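Local coordinates for protein probable CoA-transferase alpha subunit (Rhodococcus jostii, PDB 6COJ) that probably acts as the alpha subunit of a CoA-transferase-family enzyme and binds a coenzyme A thioester carrying a spirocyclic lactone ring system, at residues 282-285 against 286-290. The protein carries 1 engineered substitution. Sequence-based numbering, arbitrary orientation.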
ATOM      1  N   GLN A 282      17.661 -37.698  12.095  1.00 31.14           N
ATOM      2  CA  GLN A 282      18.324 -38.469  11.041  0.61 32.54           C
ATOM      3  C   GLN A 282      17.314 -39.253  10.219  1.00 32.97           C
ATOM      4  O   GLN A 282      17.438 -39.372   8.996  1.00 33.34           O
ATOM      5  CB  GLN A 282      19.335 -39.440  11.665  0.61 34.68           C
ATOM      6  CG  GLN A 282      20.029 -40.385  10.669  0.61 36.69           C
ATOM      7  CD  GLN A 282      19.378 -41.763  10.589  0.61 46.39           C
ATOM      8  OE1 GLN A 282      18.762 -42.233  11.546  0.61 38.76           O
ATOM      9  NE2 GLN A 282      19.522 -42.419   9.439  0.61 41.72           N
ATOM     10  N   GLN A 283      16.308 -39.811  10.893  1.00 33.20           N
ATOM     11  CA  GLN A 283      15.300 -40.600  10.194  1.00 33.89           C
ATOM     12  C   GLN A 283      14.422 -39.708   9.328  1.00 32.59           C
ATOM     13  O   GLN A 283      14.091 -40.063   8.193  1.00 32.45           O
ATOM     14  CB  GLN A 283      14.448 -41.358  11.205  1.00 37.28           C
ATOM     15  CG  GLN A 283      13.563 -42.419  10.578  1.00 53.46           C
ATOM     16  CD  GLN A 283      14.334 -43.315   9.631  1.00 68.26           C
ATOM     17  OE1 GLN A 283      14.167 -43.244   8.410  1.00 77.14           O
ATOM     18  NE2 GLN A 283      15.200 -44.161  10.191  1.00 83.03           N
ATOM     19  N   PHE A 284      14.037 -38.543   9.849  1.00 30.01           N
ATOM     20  CA  PHE A 284      13.281 -37.593   9.043  1.00 28.72           C
ATOM     21  C   PHE A 284      14.084 -37.167   7.822  1.00 31.44           C
ATOM     22  O   PHE A 284      13.561 -37.136   6.704  1.00 28.30           O
ATOM     23  CB  PHE A 284      12.922 -36.380   9.899  1.00 27.21           C
ATOM     24  CG  PHE A 284      11.998 -35.408   9.228  1.00 27.77           C
ATOM     25  CD1 PHE A 284      12.497 -34.390   8.433  1.00 23.82           C
ATOM     26  CD2 PHE A 284      10.627 -35.510   9.399  1.00 25.79           C
ATOM     27  CE1 PHE A 284      11.644 -33.490   7.816  1.00 23.31           C
ATOM     28  CE2 PHE A 284       9.759 -34.605   8.785  1.00 23.00           C
ATOM     29  CZ  PHE A 284      10.268 -33.598   7.993  1.00 22.63           C
ATOM     30  N   VAL A 285      15.366 -36.857   8.020  1.00 28.47           N
ATOM     31  CA  VAL A 285      16.239 -36.481   6.909  1.00 28.79           C
ATOM     32  C   VAL A 285      16.341 -37.621   5.901  1.00 30.74           C
ATOM     33  O   VAL A 285      16.213 -37.414   4.688  1.00 30.79           O
ATOM     34  CB  VAL A 285      17.619 -36.057   7.443  1.00 29.24           C
ATOM     35  CG1 VAL A 285      18.647 -36.009   6.329  1.00 31.42           C
ATOM     36  CG2 VAL A 285      17.509 -34.710   8.149  1.00 27.48           C
ATOM     37  N   ALA A 286      16.571 -38.844   6.389  1.00 32.51           N
ATOM     38  CA  ALA A 286      16.717 -39.986   5.488  1.00 34.79           C
ATOM     39  C   ALA A 286      15.460 -40.198   4.653  1.00 34.57           C
ATOM     40  O   ALA A 286      15.545 -40.507   3.459  1.00 35.80           O
ATOM     41  CB  ALA A 286      17.059 -41.250   6.278  1.00 36.89           C
ATOM     42  N   THR A 287      14.286 -40.030   5.261  1.00 33.22           N
ATOM     43  CA  THR A 287      13.042 -40.325   4.557  1.00 33.24           C
ATOM     44  C   THR A 287      12.600 -39.175   3.656  1.00 31.39           C
ATOM     45  O   THR A 287      12.110 -39.416   2.548  1.00 32.04           O
ATOM     46  CB  THR A 287      11.937 -40.677   5.559  1.00 32.95           C
ATOM     47  OG1 THR A 287      12.313 -41.844   6.300  1.00 36.00           O
ATOM     48  CG2 THR A 287      10.619 -40.949   4.840  1.00 33.80           C
ATOM     49  N   TYR A 288      12.774 -37.924   4.092  1.00 29.33           N
ATOM     50  CA  TYR A 288      12.149 -36.789   3.416  1.00 27.53           C
ATOM     51  C   TYR A 288      13.112 -35.827   2.742  1.00 33.84           C
ATOM     52  O   TYR A 288      12.734 -35.201   1.750  1.00 35.89           O
ATOM     53  CB  TYR A 288      11.237 -36.007   4.379  1.00 25.59           C
ATOM     54  CG  TYR A 288      10.146 -36.874   4.936  1.00 27.19           C
ATOM     55  CD1 TYR A 288       9.032 -37.191   4.168  1.00 26.32           C
ATOM     56  CD2 TYR A 288      10.255 -37.440   6.201  1.00 26.81           C
ATOM     57  CE1 TYR A 288       8.043 -38.023   4.651  1.00 27.20           C
ATOM     58  CE2 TYR A 288       9.267 -38.271   6.695  1.00 27.70           C
ATOM     59  CZ  TYR A 288       8.161 -38.557   5.914  1.00 29.07           C
ATOM     60  OH  TYR A 288       7.180 -39.390   6.404  1.00 32.02           O
ATOM     61  N   LEU A 289      14.342 -35.685   3.237  1.00 29.56           N
ATOM     62  CA  LEU A 289      15.205 -34.591   2.802  1.00 27.22           C
ATOM     63  C   LEU A 289      16.493 -35.064   2.133  1.00 29.35           C
ATOM     64  O   LEU A 289      17.419 -34.261   1.968  1.00 40.63           O
ATOM     65  CB  LEU A 289      15.521 -33.656   3.976  1.00 27.74           C
ATOM     66  CG  LEU A 289      14.327 -33.101   4.760  1.00 25.16           C
ATOM     67  CD1 LEU A 289      14.795 -32.246   5.933  1.00 23.32           C
ATOM     68  CD2 LEU A 289      13.409 -32.297   3.841  1.00 28.66           C
ATOM     69  N   SER A 290      16.588 -36.333   1.735  1.00 34.51           N
ATOM     70  CA  SER A 290      17.827 -36.861   1.183  1.00 33.94           C
ATOM     71  C   SER A 290      17.741 -37.161  -0.307  1.00 35.45           C
ATOM     72  O   SER A 290      18.693 -37.709  -0.877  1.00 39.41           O
ATOM     73  CB  SER A 290      18.276 -38.096   1.963  1.00 35.35           C
ATOM     74  OG  SER A 290      18.557 -37.757   3.309  1.00 35.38           O
TER
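Phe284 and Tyr288 meet one turn apart, their side chains crossing at about a right angle, at the C-terminal end of the amphipathic helix 278-288. Their ring planes meet at 41° with centroids 5.0 Å apart, an oblique pair in which Tyr288 CD2 sits over one Phe284 face, displaced toward its rim. Phe284 has CG anti to its own N (chi1 -173°), which swings the ring along the helix toward the following turn; there Leu289 CD1 meets its edge in plane, 3.9 Å from Phe284 CE1. Tyr271 and Ser274 of helix 265-274 also touch Phe284, whereas Tyr288 reaches Tyr296, Ala299 and Phe303 of helix 293-306, so the pair joins three C-terminal helices. Replacing Phe284 with alanine would probably open a gap beneath Tyr288 CD2 and deprive Leu289 CD1 of its aromatic neighbour. On the exposed side, Thr287 OG1 lies 3.1 Å from Gln283 OE1 and equally near Gln283 O, so its one proton has two acceptors within reach. Backbone i to i+4 bonds persist to the last turn, Tyr288 N to Phe284 O at 2.8 Å. Leu289 leaves helical geometry, yet its N still bonds to Val285 O at 2.9 Å. That oxygen accepts a second hydrogen bond, from the opposite face of its carbonyl plane: Ser290 OG donates to Val285 O at 2.7 Å, from 59° out of the plane.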